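Local coordinates for protein Cfl (Pectobacterium brasiliense, PDB 7A9J) that probably activates carboxylic acids, coronafacic acid among them, with ATP and joins them to amines in amide synthesis, at residues 22-27 / 91-96; 51-56 / 85-90; 210-215 / 380-385; 242-247 / 340-345. The protein carries 1 engineered substitution. All coordinates share one frame; numbering follows the deposited sequence.

Contact 1: 22-27 / 91-96; sequences MNTFSS and ACLKIG
Leu93 and Lys94, in the last turn of helix 83-95, pack against Thr24 and Phe25 in the first turn of helix 24-34, a buried helix-helix contact at the N-terminal end of this AMP-binding enzyme. Leu93 comes first and uses two parts of its side chain. Its CB meets Phe25 CB at 4.1 Å, and its CD1 crosses to Thr24 CG2 at 3.8 Å; the same leucine and threonine also touch Leu206 of helix 203-214. Lys94 then lays its aliphatic chain over one face of the Phe25 ring. Lys94 CB stands 3.9 Å from the ring centroid and 9° off the normal, which defines a CH-pi contact, and Lys94 CD reaches the far end of the ring at Phe25 CZ, 3.6 Å away. The two side chains run alongside each other, pointing the same way. The Lys94 chain bends at its last torsion and hands its ammonium to Tyr171 OH. Gly96, the first residue past the helix, leaves helical geometry with positive phi and pairs through its backbone with Gly72. At the facing helix start, Asn23 is the N-cap: its OD1 accepts from Ser26 N at 2.8 Å, with a C=O...N angle of 173°.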
loop_
_atom_site.group_PDB
_atom_site.type_symbol
_atom_site.label_atom_id
_atom_site.label_comp_id
_atom_site.label_asym_id
_atom_site.label_seq_id
_atom_site.Cartn_x
_atom_site.Cartn_y
_atom_site.Cartn_z
ATOM N N MET A 22 19.502 -9.918 14.634
ATOM C CA MET A 22 18.302 -9.558 15.385
ATOM C C MET A 22 17.063 -9.726 14.539
ATOM O O MET A 22 16.826 -8.939 13.601
ATOM C CB MET A 22 18.344 -8.119 15.858
ATOM C CG MET A 22 19.455 -7.817 16.780
ATOM S SD MET A 22 18.853 -8.044 18.452
ATOM C CE MET A 22 17.650 -6.734 18.575
ATOM N N ASN A 23 16.210 -10.665 14.908
ATOM C CA ASN A 23 14.996 -10.840 14.121
ATOM C C ASN A 23 13.916 -9.840 14.565
ATOM O O ASN A 23 14.112 -9.036 15.499
ATOM C CB ASN A 23 14.534 -12.275 14.201
ATOM C CG ASN A 23 14.228 -12.712 15.615
ATOM O OD1 ASN A 23 13.701 -11.948 16.454
ATOM N ND2 ASN A 23 14.520 -13.977 15.889
ATOM N N THR A 24 12.758 -9.866 13.884
ATOM C CA THR A 24 11.755 -8.811 14.094
ATOM C C THR A 24 11.243 -8.821 15.549
ATOM O O THR A 24 11.112 -7.774 16.187
ATOM C CB THR A 24 10.596 -8.980 13.086
ATOM O OG1 THR A 24 11.151 -8.959 11.746
ATOM C CG2 THR A 24 9.522 -7.881 13.284
ATOM N N PHE A 25 10.890 -9.993 16.080
ATOM C CA PHE A 25 10.442 -9.983 17.470
ATOM C C PHE A 25 11.542 -9.490 18.406
ATOM O O PHE A 25 11.283 -8.679 19.312
ATOM C CB PHE A 25 9.959 -11.369 17.945
ATOM C CG PHE A 25 9.695 -11.374 19.427
ATOM C CD1 PHE A 25 8.605 -10.686 19.960
ATOM C CD2 PHE A 25 10.558 -12.031 20.289
ATOM C CE1 PHE A 25 8.415 -10.608 21.360
ATOM C CE2 PHE A 25 10.315 -11.971 21.707
ATOM C CZ PHE A 25 9.233 -11.289 22.185
ATOM N N SER A 26 12.765 -10.005 18.240
ATOM C CA SER A 26 13.765 -9.653 19.242
ATOM C C SER A 26 14.127 -8.175 19.142
ATOM O O SER A 26 14.485 -7.555 20.144
ATOM C CB SER A 26 14.983 -10.563 19.115
ATOM O OG SER A 26 15.686 -10.238 17.934
ATOM N N SER A 27 13.999 -7.574 17.949
ATOM C CA SER A 27 14.191 -6.131 17.836
ATOM C C SER A 27 13.105 -5.372 18.569
ATOM O O SER A 27 13.375 -4.338 19.191
ATOM C CB SER A 27 14.206 -5.710 16.349
ATOM O OG SER A 27 15.395 -6.154 15.754
ATOM N N ALA A 91 3.614 -12.405 18.542
ATOM C CA ALA A 91 3.618 -13.710 19.205
ATOM C C ALA A 91 3.960 -14.844 18.231
ATOM O O ALA A 91 4.680 -15.792 18.619
ATOM C CB ALA A 91 2.284 -13.977 19.924
ATOM N N CYS A 92 3.427 -14.780 16.984
ATOM C CA CYS A 92 3.750 -15.772 15.972
ATOM C C CYS A 92 5.235 -15.748 15.670
ATOM O O CYS A 92 5.902 -16.793 15.636
ATOM C CB CYS A 92 2.957 -15.464 14.696
ATOM S SG CYS A 92 1.212 -15.844 14.917
ATOM N N LEU A 93 5.768 -14.535 15.508
ATOM C CA LEU A 93 7.201 -14.371 15.262
ATOM C C LEU A 93 8.039 -14.921 16.404
ATOM O O LEU A 93 9.075 -15.562 16.170
ATOM C CB LEU A 93 7.513 -12.881 15.065
ATOM C CG LEU A 93 7.044 -12.357 13.675
ATOM C CD1 LEU A 93 7.080 -10.819 13.673
ATOM C CD2 LEU A 93 7.862 -12.903 12.535
ATOM N N LYS A 94 7.630 -14.634 17.653
ATOM C CA LYS A 94 8.369 -15.081 18.814
ATOM C C LYS A 94 8.528 -16.596 18.817
ATOM O O LYS A 94 9.599 -17.116 19.144
ATOM C CB LYS A 94 7.622 -14.624 20.087
ATOM C CG LYS A 94 8.240 -15.079 21.396
ATOM C CD LYS A 94 7.491 -14.430 22.600
ATOM C CE LYS A 94 7.780 -15.165 23.957
ATOM N NZ LYS A 94 9.233 -15.220 24.303
ATOM N N ILE A 95 7.462 -17.327 18.468
ATOM C CA ILE A 95 7.515 -18.764 18.562
ATOM C C ILE A 95 7.778 -19.429 17.240
ATOM O O ILE A 95 7.933 -20.678 17.223
ATOM C CB ILE A 95 6.239 -19.353 19.197
ATOM C CG1 ILE A 95 5.017 -19.203 18.278
ATOM C CG2 ILE A 95 6.057 -18.750 20.572
ATOM C CD1 ILE A 95 3.844 -20.008 18.859
ATOM N N GLY A 96 7.889 -18.649 16.144
ATOM C CA GLY A 96 8.124 -19.228 14.841
ATOM C C GLY A 96 6.892 -19.802 14.200
ATOM O O GLY A 96 7.011 -20.659 13.320
#

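Contact 2: 51-56 / 85-90; sequences YNLLLL and LIATYY
Leu53 and Leu56 adopt the same rotamer, CG anti to the backbone N (chi1 174° in both) and chi2 near 58°, and this carries a methyl from each across to Ala87 on helix 83-95. Leu56 gives the closer approach: its CD2 lies 3.7 Å from Ala87 CB, with its CG almost as near. Leu53 comes from one turn earlier, its CD1 3.9 Å from Ala87 CB and also close to the alanine CA. The small side chain thus meets two leucine ends three residues apart. Ile57 and Ile60 of the same helix touch it as well, and residues 53, 56, 57 and 60 form the four-residue hole for Ala87 as a knob, a single knobs-into-holes element. The backbones come near, with Leu56 CA 6.6 Å from Ala87 CA. The contact is van der Waals packing of apolar groups. Helix 83-95 links the neighbouring parallel strands 74-78 and 98-101. Its other faces are taken too: Tyr90 meets the rings of Phe28 and Phe247, and Ile86 and Tyr89 rest on helix 240-251. Leu54 touches Phe25 and Phe28 of helix 24-34, so helices 24-34, 50-66 and 83-95 pack against one another.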
loop_
_atom_site.group_PDB
_atom_site.type_symbol
_atom_site.label_atom_id
_atom_site.label_comp_id
_atom_site.label_asym_id
_atom_site.label_seq_id
_atom_site.Cartn_x
_atom_site.Cartn_y
_atom_site.Cartn_z
ATOM N N TYR A 51 5.984 -1.804 27.153
ATOM C CA TYR A 51 6.161 -2.893 28.111
ATOM C C TYR A 51 4.913 -3.743 28.153
ATOM O O TYR A 51 4.992 -4.975 28.081
ATOM C CB TYR A 51 6.501 -2.361 29.493
ATOM C CG TYR A 51 6.808 -3.473 30.489
ATOM C CD1 TYR A 51 8.074 -4.056 30.526
ATOM C CD2 TYR A 51 5.842 -3.983 31.288
ATOM C CE1 TYR A 51 8.377 -5.048 31.422
ATOM C CE2 TYR A 51 6.159 -4.976 32.248
ATOM C CZ TYR A 51 7.400 -5.526 32.247
ATOM O OH TYR A 51 7.699 -6.554 33.140
ATOM N N ASN A 52 3.746 -3.101 28.254
ATOM C CA ASN A 52 2.505 -3.903 28.327
ATOM C C ASN A 52 2.189 -4.640 27.029
ATOM O O ASN A 52 1.549 -5.712 27.066
ATOM C CB ASN A 52 1.362 -3.016 28.799
ATOM C CG ASN A 52 1.464 -2.739 30.373
ATOM O OD1 ASN A 52 1.859 -3.653 31.154
ATOM N ND2 ASN A 52 1.185 -1.507 30.833
ATOM N N LEU A 53 2.561 -4.073 25.867
ATOM C CA LEU A 53 2.418 -4.814 24.632
ATOM C C LEU A 53 3.325 -6.038 24.626
ATOM O O LEU A 53 2.882 -7.119 24.233
ATOM C CB LEU A 53 2.690 -3.889 23.428
ATOM C CG LEU A 53 2.723 -4.524 22.060
ATOM C CD1 LEU A 53 1.398 -5.211 21.825
ATOM C CD2 LEU A 53 2.971 -3.388 20.987
ATOM N N LEU A 54 4.577 -5.910 25.089
ATOM C CA LEU A 54 5.422 -7.094 25.248
ATOM C C LEU A 54 4.784 -8.128 26.180
ATOM O O LEU A 54 4.817 -9.332 25.896
ATOM C CB LEU A 54 6.827 -6.704 25.734
ATOM C CG LEU A 54 7.787 -7.851 26.080
ATOM C CD1 LEU A 54 8.139 -8.687 24.794
ATOM C CD2 LEU A 54 9.035 -7.314 26.735
ATOM N N LEU A 55 4.203 -7.696 27.297
ATOM C CA LEU A 55 3.571 -8.664 28.193
ATOM C C LEU A 55 2.436 -9.392 27.494
ATOM O O LEU A 55 2.332 -10.613 27.623
ATOM C CB LEU A 55 3.049 -7.999 29.461
ATOM C CG LEU A 55 4.155 -7.441 30.354
ATOM C CD1 LEU A 55 3.487 -7.070 31.645
ATOM C CD2 LEU A 55 5.223 -8.477 30.619
ATOM N N LEU A 56 1.615 -8.666 26.717
ATOM C CA LEU A 56 0.514 -9.292 25.966
ATOM C C LEU A 56 1.040 -10.292 24.925
ATOM O O LEU A 56 0.533 -11.422 24.805
ATOM C CB LEU A 56 -0.318 -8.207 25.261
ATOM C CG LEU A 56 -1.436 -8.653 24.309
ATOM C CD1 LEU A 56 -2.405 -9.525 25.137
ATOM C CD2 LEU A 56 -2.149 -7.420 23.783
ATOM N N LEU A 85 -4.130 -7.515 17.096
ATOM C CA LEU A 85 -3.588 -7.936 15.807
ATOM C C LEU A 85 -2.071 -7.803 15.816
ATOM O O LEU A 85 -1.353 -8.754 15.467
ATOM C CB LEU A 85 -4.224 -7.099 14.665
ATOM C CG LEU A 85 -3.696 -7.416 13.252
ATOM C CD1 LEU A 85 -3.659 -8.953 13.011
ATOM C CD2 LEU A 85 -4.615 -6.727 12.231
ATOM N N ILE A 86 -1.554 -6.647 16.247
ATOM C CA ILE A 86 -0.099 -6.496 16.221
ATOM C C ILE A 86 0.545 -7.383 17.291
ATOM O O ILE A 86 1.619 -7.963 17.064
ATOM C CB ILE A 86 0.288 -5.008 16.347
ATOM C CG1 ILE A 86 1.836 -4.840 16.273
ATOM C CG2 ILE A 86 -0.330 -4.406 17.631
ATOM C CD1 ILE A 86 2.520 -5.413 14.953
ATOM N N ALA A 87 -0.125 -7.583 18.434
ATOM C CA ALA A 87 0.425 -8.499 19.413
ATOM C C ALA A 87 0.512 -9.918 18.859
ATOM O O ALA A 87 1.482 -10.651 19.144
ATOM C CB ALA A 87 -0.428 -8.433 20.679
ATOM N N THR A 88 -0.509 -10.328 18.085
ATOM C CA THR A 88 -0.533 -11.685 17.548
ATOM C C THR A 88 0.556 -11.870 16.513
ATOM O O THR A 88 1.207 -12.911 16.491
ATOM C CB THR A 88 -1.907 -11.963 16.917
ATOM O OG1 THR A 88 -2.888 -11.978 17.978
ATOM C CG2 THR A 88 -1.922 -13.315 16.199
ATOM N N TYR A 89 0.773 -10.863 15.631
ATOM C CA TYR A 89 1.916 -10.972 14.719
ATOM C C TYR A 89 3.207 -11.225 15.497
ATOM O O TYR A 89 3.985 -12.114 15.150
ATOM C CB TYR A 89 2.105 -9.688 13.892
ATOM C CG TYR A 89 1.061 -9.362 12.915
ATOM C CD1 TYR A 89 0.332 -10.363 12.251
ATOM C CD2 TYR A 89 0.817 -8.035 12.601
ATOM C CE1 TYR A 89 -0.607 -10.023 11.253
ATOM C CE2 TYR A 89 -0.142 -7.681 11.641
ATOM C CZ TYR A 89 -0.839 -8.675 10.964
ATOM O OH TYR A 89 -1.769 -8.361 9.994
ATOM N N TYR A 90 3.459 -10.439 16.549
ATOM C CA TYR A 90 4.704 -10.619 17.269
ATOM C C TYR A 90 4.755 -11.946 18.025
ATOM O O TYR A 90 5.840 -12.550 18.173
ATOM C CB TYR A 90 4.870 -9.499 18.269
ATOM C CG TYR A 90 5.464 -8.264 17.620
ATOM C CD1 TYR A 90 6.765 -8.309 17.075
ATOM C CD2 TYR A 90 4.788 -7.053 17.646
ATOM C CE1 TYR A 90 7.364 -7.137 16.541
ATOM C CE2 TYR A 90 5.374 -5.893 17.121
ATOM C CZ TYR A 90 6.666 -5.962 16.588
ATOM O OH TYR A 90 7.249 -4.827 16.086
#

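Contact 3: 210-215 / 380-385; sequences VNLTKV and IRSPAK
An ST turn at Ser382, directly after strand 376-381, forms the surface that Leu212 of helix 203-214 packs on. The turn is defined by Ser382 OG accepting from Ala384 N at 3.0 Å, with an N-H...O angle of 150°. The serine OG is anti to its own backbone N (chi1 167°), which puts it within bonding distance of that amide, and it is also hydrogen-bonded to Leu339 O, so this buried hydroxyl is gripped twice. Leu212 spreads its two methyls over the turn. CD1 lies 3.7 Å from Ser382 OG and 3.9 Å from Ala384 CB, while CD2 meets Pro383 CG at 3.9 Å, leucine and proline reaching toward each other tip to tip. The backbones stay apart, Leu212 CA and Ala384 CA being 7.9 Å from one another, and one side chain spans the gap. Within the turn segment Lys385 folds back and binds Ser382 O through NZ at 2.9 Å, tilted 30° from the carbonyl plane; Ser400 O is a second partner of this ammonium. The helix therefore packs on a loop that is braced by its own polar bonds. Leu361 also covers Leu212, Ala384 leans on Asp208 and Ala209 of helix 203-214, and Ser382 touches Val343. The turn thus touches both that helix and strand 342-346, which also meet each other through Thr213 and Pro342.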
loop_
_atom_site.group_PDB
_atom_site.type_symbol
_atom_site.label_atom_id
_atom_site.label_comp_id
_atom_site.label_asym_id
_atom_site.label_seq_id
_atom_site.Cartn_x
_atom_site.Cartn_y
_atom_site.Cartn_z
ATOM N N VAL A 210 11.434 -4.815 6.661
ATOM C CA VAL A 210 11.251 -3.765 7.652
ATOM C C VAL A 210 12.353 -2.721 7.522
ATOM O O VAL A 210 12.103 -1.506 7.661
ATOM C CB VAL A 210 11.232 -4.387 9.077
ATOM C CG1 VAL A 210 11.315 -3.279 10.104
ATOM C CG2 VAL A 210 9.868 -5.162 9.242
ATOM N N ASN A 211 13.586 -3.179 7.263
ATOM C CA ASN A 211 14.710 -2.252 7.079
ATOM C C ASN A 211 14.485 -1.326 5.865
ATOM O O ASN A 211 14.786 -0.119 5.955
ATOM C CB ASN A 211 16.024 -3.009 6.899
ATOM C CG ASN A 211 16.561 -3.587 8.217
ATOM O OD1 ASN A 211 16.109 -3.226 9.294
ATOM N ND2 ASN A 211 17.527 -4.491 8.113
ATOM N N LEU A 212 13.904 -1.847 4.783
ATOM C CA LEU A 212 13.501 -0.971 3.672
ATOM C C LEU A 212 12.444 0.014 4.156
ATOM O O LEU A 212 12.516 1.220 3.877
ATOM C CB LEU A 212 12.923 -1.768 2.502
ATOM C CG LEU A 212 13.979 -2.583 1.742
ATOM C CD1 LEU A 212 13.298 -3.662 0.909
ATOM C CD2 LEU A 212 14.818 -1.608 0.812
ATOM N N THR A 213 11.446 -0.487 4.882
ATOM C CA THR A 213 10.336 0.375 5.269
ATOM C C THR A 213 10.788 1.472 6.235
ATOM O O THR A 213 10.273 2.593 6.179
ATOM C CB THR A 213 9.224 -0.497 5.916
ATOM O OG1 THR A 213 8.917 -1.551 4.958
ATOM C CG2 THR A 213 7.987 0.358 6.156
ATOM N N LYS A 214 11.689 1.137 7.163
ATOM C CA LYS A 214 12.190 2.130 8.124
ATOM C C LYS A 214 12.684 3.392 7.441
ATOM O O LYS A 214 12.404 4.491 7.935
ATOM C CB LYS A 214 13.344 1.569 8.968
ATOM C CG LYS A 214 12.821 0.687 10.096
ATOM C CD LYS A 214 14.021 -0.070 10.775
ATOM C CE LYS A 214 15.114 0.786 11.317
ATOM N NZ LYS A 214 16.041 -0.119 12.143
ATOM N N VAL A 215 13.371 3.250 6.281
ATOM C CA VAL A 215 13.920 4.399 5.511
ATOM C C VAL A 215 12.810 5.316 4.998
ATOM O O VAL A 215 13.070 6.477 4.674
ATOM C CB VAL A 215 14.812 3.877 4.299
ATOM C CG1 VAL A 215 15.427 5.046 3.477
ATOM C CG2 VAL A 215 15.907 3.011 4.871
ATOM N N ILE A 380 13.543 -4.729 -11.237
ATOM C CA ILE A 380 13.973 -4.461 -9.865
ATOM C C ILE A 380 14.427 -5.756 -9.210
ATOM O O ILE A 380 13.770 -6.793 -9.344
ATOM C CB ILE A 380 12.872 -3.799 -9.001
ATOM C CG1 ILE A 380 12.425 -2.473 -9.635
ATOM C CG2 ILE A 380 13.399 -3.553 -7.529
ATOM C CD1 ILE A 380 11.119 -1.998 -9.054
ATOM N N ARG A 381 15.545 -5.690 -8.492
ATOM C CA ARG A 381 15.913 -6.726 -7.548
ATOM C C ARG A 381 15.996 -6.119 -6.140
ATOM O O ARG A 381 16.615 -5.066 -5.945
ATOM C CB ARG A 381 17.238 -7.374 -7.968
ATOM C CG ARG A 381 17.553 -8.661 -7.237
ATOM C CD ARG A 381 18.462 -9.519 -8.168
ATOM N NE ARG A 381 19.707 -8.816 -8.470
ATOM C CZ ARG A 381 20.592 -9.205 -9.384
ATOM N NH1 ARG A 381 20.371 -10.304 -10.090
ATOM N NH2 ARG A 381 21.703 -8.493 -9.582
ATOM N N SER A 382 15.355 -6.763 -5.193
ATOM C CA SER A 382 15.229 -6.185 -3.848
ATOM C C SER A 382 16.161 -6.883 -2.848
ATOM O O SER A 382 16.450 -8.080 -3.007
ATOM C CB SER A 382 13.775 -6.298 -3.365
ATOM O OG SER A 382 13.710 -6.016 -1.963
ATOM N N PRO A 383 16.693 -6.157 -1.849
ATOM C CA PRO A 383 17.468 -6.832 -0.794
ATOM C C PRO A 383 16.605 -7.657 0.125
ATOM O O PRO A 383 17.142 -8.493 0.874
ATOM C CB PRO A 383 18.142 -5.675 -0.041
ATOM C CG PRO A 383 17.133 -4.554 -0.143
ATOM C CD PRO A 383 16.606 -4.707 -1.597
ATOM N N ALA A 384 15.286 -7.463 0.100
ATOM C CA ALA A 384 14.379 -8.341 0.835
ATOM C C ALA A 384 13.942 -9.445 -0.119
ATOM O O ALA A 384 13.033 -9.270 -0.936
ATOM C CB ALA A 384 13.211 -7.562 1.421
ATOM N N LYS A 385 14.621 -10.570 -0.024
ATOM C CA LYS A 385 14.390 -11.715 -0.894
ATOM C C LYS A 385 13.309 -12.606 -0.316
ATOM O O LYS A 385 13.516 -13.261 0.724
ATOM C CB LYS A 385 15.669 -12.519 -1.062
ATOM C CG LYS A 385 16.850 -11.692 -1.370
ATOM C CD LYS A 385 16.913 -11.460 -2.829
ATOM C CE LYS A 385 18.273 -10.893 -3.177
ATOM N NZ LYS A 385 17.997 -10.073 -4.367
#

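Contact 4: 242-247 / 340-345; sequences SILITF and GGPVIY. With R4Z (6-ethyl-1-oxidanylidene-indene-4-carboxylic acid), chain B.
Leu244, on helix 240-251, faces the Gly340-Gly341 turn across 7.5 Å between the CA atoms of Leu244 and Gly341, and Gly340 has phi 83° and psi -55°, a conformation that suits glycine. Together they wall the pocket of this AMP-binding enzyme that holds the bound indenone carboxylic acid, R4Z. Leu244 does its touching with one methyl. Its chi1 of -65° sets CG anti to the carbonyl carbon and an extended chi2 sends CD1 to 3.5 Å from Gly340 O and 3.8 Å from Gly341 CA, and more loosely to Pro342 CD. The same CD1 packs at 3.5 Å on R4Z C14, the end of the ligand's ethyl group. Gly341 CA lies 3.9 Å from R4Z C13, so the leucine methyl and the glycine CA line the same side of the ethyl group. A glycine at 341 also leaves room for Leu244 CD1. Gly340 O is hydrogen-bonded to Tyr201 OH, and Ser333 OG hydrogen-bonds the ligand. Further along, Val343 and Ile344 form a classic beta bulge opposite Tyr334. Leu244 itself is backed by Leu206, Ala209 and Thr213 of helix 203-214. On the ring side of the ligand, Pro342 CB lies 3.3 Å from the ketone oxygen O01 of R4Z.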
loop_
_atom_site.group_PDB
_atom_site.type_symbol
_atom_site.label_atom_id
_atom_site.label_comp_id
_atom_site.label_asym_id
_atom_site.label_seq_id
_atom_site.Cartn_x
_atom_site.Cartn_y
_atom_site.Cartn_z
ATOM N N SER A 242 1.055 -2.295 5.658
ATOM C CA SER A 242 0.831 -1.789 7.027
ATOM C C SER A 242 1.527 -2.648 8.058
ATOM O O SER A 242 1.934 -2.135 9.094
ATOM C CB SER A 242 -0.635 -1.716 7.335
ATOM O OG SER A 242 -1.235 -0.664 6.610
ATOM N N ILE A 243 1.636 -3.956 7.821
ATOM C CA ILE A 243 2.394 -4.793 8.761
ATOM C C ILE A 243 3.830 -4.297 8.855
ATOM O O ILE A 243 4.380 -4.082 9.951
ATOM C CB ILE A 243 2.349 -6.258 8.291
ATOM C CG1 ILE A 243 0.928 -6.746 8.316
ATOM C CG2 ILE A 243 3.382 -7.102 9.108
ATOM C CD1 ILE A 243 0.710 -8.161 7.710
ATOM N N LEU A 244 4.443 -4.043 7.681
ATOM C CA LEU A 244 5.807 -3.581 7.659
ATOM C C LEU A 244 5.924 -2.205 8.276
ATOM O O LEU A 244 6.915 -1.935 8.967
ATOM C CB LEU A 244 6.316 -3.558 6.219
ATOM C CG LEU A 244 6.420 -4.929 5.540
ATOM C CD1 LEU A 244 6.976 -4.698 4.069
ATOM C CD2 LEU A 244 7.369 -5.862 6.247
ATOM N N ILE A 245 4.985 -1.313 7.967
ATOM C CA ILE A 245 5.014 0.029 8.558
ATOM C C ILE A 245 4.941 -0.075 10.068
ATOM O O ILE A 245 5.671 0.614 10.770
ATOM C CB ILE A 245 3.837 0.881 8.070
ATOM C CG1 ILE A 245 4.104 1.305 6.612
ATOM C CG2 ILE A 245 3.670 2.127 8.929
ATOM C CD1 ILE A 245 2.808 1.847 5.940
ATOM N N THR A 246 4.072 -0.945 10.550
ATOM C CA THR A 246 3.882 -1.066 12.002
ATOM C C THR A 246 5.153 -1.608 12.682
ATOM O O THR A 246 5.604 -1.071 13.701
ATOM C CB THR A 246 2.654 -1.949 12.246
ATOM O OG1 THR A 246 1.512 -1.339 11.648
ATOM C CG2 THR A 246 2.409 -2.144 13.841
ATOM N N PHE A 247 5.748 -2.682 12.153
ATOM C CA PHE A 247 6.982 -3.185 12.711
ATOM C C PHE A 247 8.066 -2.114 12.663
ATOM O O PHE A 247 8.817 -1.925 13.628
ATOM C CB PHE A 247 7.525 -4.417 11.964
ATOM C CG PHE A 247 6.654 -5.644 12.057
ATOM C CD1 PHE A 247 5.934 -5.966 13.244
ATOM C CD2 PHE A 247 6.672 -6.558 11.039
ATOM C CE1 PHE A 247 5.177 -7.135 13.279
ATOM C CE2 PHE A 247 5.901 -7.714 11.081
ATOM C CZ PHE A 247 5.193 -8.041 12.218
ATOM N N GLY A 340 9.257 -8.075 -1.420
ATOM C CA GLY A 340 9.512 -8.044 0.029
ATOM C C GLY A 340 8.933 -6.827 0.721
ATOM O O GLY A 340 8.117 -6.944 1.649
ATOM N N GLY A 341 9.282 -5.657 0.236
ATOM C CA GLY A 341 8.809 -4.425 0.791
ATOM C C GLY A 341 8.822 -3.267 -0.200
ATOM O O GLY A 341 8.911 -3.454 -1.389
ATOM N N PRO A 342 8.675 -2.064 0.312
ATOM C CA PRO A 342 8.951 -0.852 -0.480
ATOM C C PRO A 342 10.346 -0.941 -1.099
ATOM O O PRO A 342 11.338 -1.299 -0.435
ATOM C CB PRO A 342 8.922 0.282 0.567
ATOM C CG PRO A 342 8.189 -0.366 1.768
ATOM C CD PRO A 342 8.702 -1.795 1.763
ATOM N N VAL A 343 10.453 -0.511 -2.364
ATOM C CA VAL A 343 11.782 -0.503 -2.971
ATOM C C VAL A 343 12.191 0.844 -3.530
ATOM O O VAL A 343 13.374 1.060 -3.763
ATOM C CB VAL A 343 11.879 -1.568 -4.094
ATOM C CG1 VAL A 343 11.818 -2.976 -3.413
ATOM C CG2 VAL A 343 10.757 -1.404 -5.149
ATOM N N ILE A 344 11.252 1.713 -3.852
ATOM C CA ILE A 344 11.562 3.015 -4.423
ATOM C C ILE A 344 10.758 4.043 -3.638
ATOM O O ILE A 344 9.573 3.836 -3.363
ATOM C CB ILE A 344 11.239 3.053 -5.938
ATOM C CG1 ILE A 344 12.207 2.148 -6.682
ATOM C CG2 ILE A 344 11.386 4.492 -6.447
ATOM C CD1 ILE A 344 11.743 1.753 -8.155
ATOM N N TYR A 345 11.413 5.119 -3.259
ATOM C CA TYR A 345 10.830 6.075 -2.349
ATOM C C TYR A 345 11.026 7.480 -2.870
ATOM O O TYR A 345 12.142 7.855 -3.231
ATOM C CB TYR A 345 11.493 5.872 -1.001
ATOM C CG TYR A 345 11.240 6.925 0.054
ATOM C CD1 TYR A 345 9.963 7.351 0.353
ATOM C CD2 TYR A 345 12.314 7.466 0.759
ATOM C CE1 TYR A 345 9.723 8.330 1.351
ATOM C CE2 TYR A 345 12.111 8.453 1.746
ATOM C CZ TYR A 345 10.803 8.872 2.035
ATOM O OH TYR A 345 10.618 9.816 3.027
HETATM C C13 R4Z B . 4.985 -4.824 -0.048
HETATM C C15 R4Z B . 4.952 -2.329 -0.503
HETATM C C02 R4Z B . 4.717 0.226 -0.918
HETATM C C03 R4Z B . 3.743 1.172 -1.240
HETATM C C04 R4Z B . 2.472 0.359 -1.494
HETATM C C05 R4Z B . 4.305 -1.145 -0.820
HETATM C C06 R4Z B . 2.922 -1.156 -1.134
HETATM C C07 R4Z B . 2.245 -2.369 -1.090
HETATM C C08 R4Z B . 0.745 -2.405 -1.426
HETATM C C11 R4Z B . 2.901 -3.545 -0.730
HETATM C C12 R4Z B . 4.269 -3.545 -0.427
HETATM C C14 R4Z B . 4.684 -5.205 1.430
HETATM O O01 R4Z B . 5.860 0.554 -0.733
HETATM O O09 R4Z B . 0.105 -3.442 -1.101
HETATM O O10 R4Z B . 0.151 -1.451 -2.022
#

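In the fold
From the N terminus, contact 1 opens with residues 22-27 and closes at 91-96, and contact 2, joining 51-56 to 85-90, is nested inside that loop. Both use helix 83-95, so helices 24-34 and 50-66 are gathered on it. After this pair has closed, contact 3 opens at 210-215 and shuts only at 380-385; contact 4, between 242-247 and 340-345, is nested within it. No two loops cross. Helix 240-251 joins the two groups: Phe247 touches Thr24 and Leu93 of contact 1, and Thr246 meets Ile86 of contact 2. Contacts 3 and 4 share packing through Thr213, which touches Pro342 and Leu244 near the ligand.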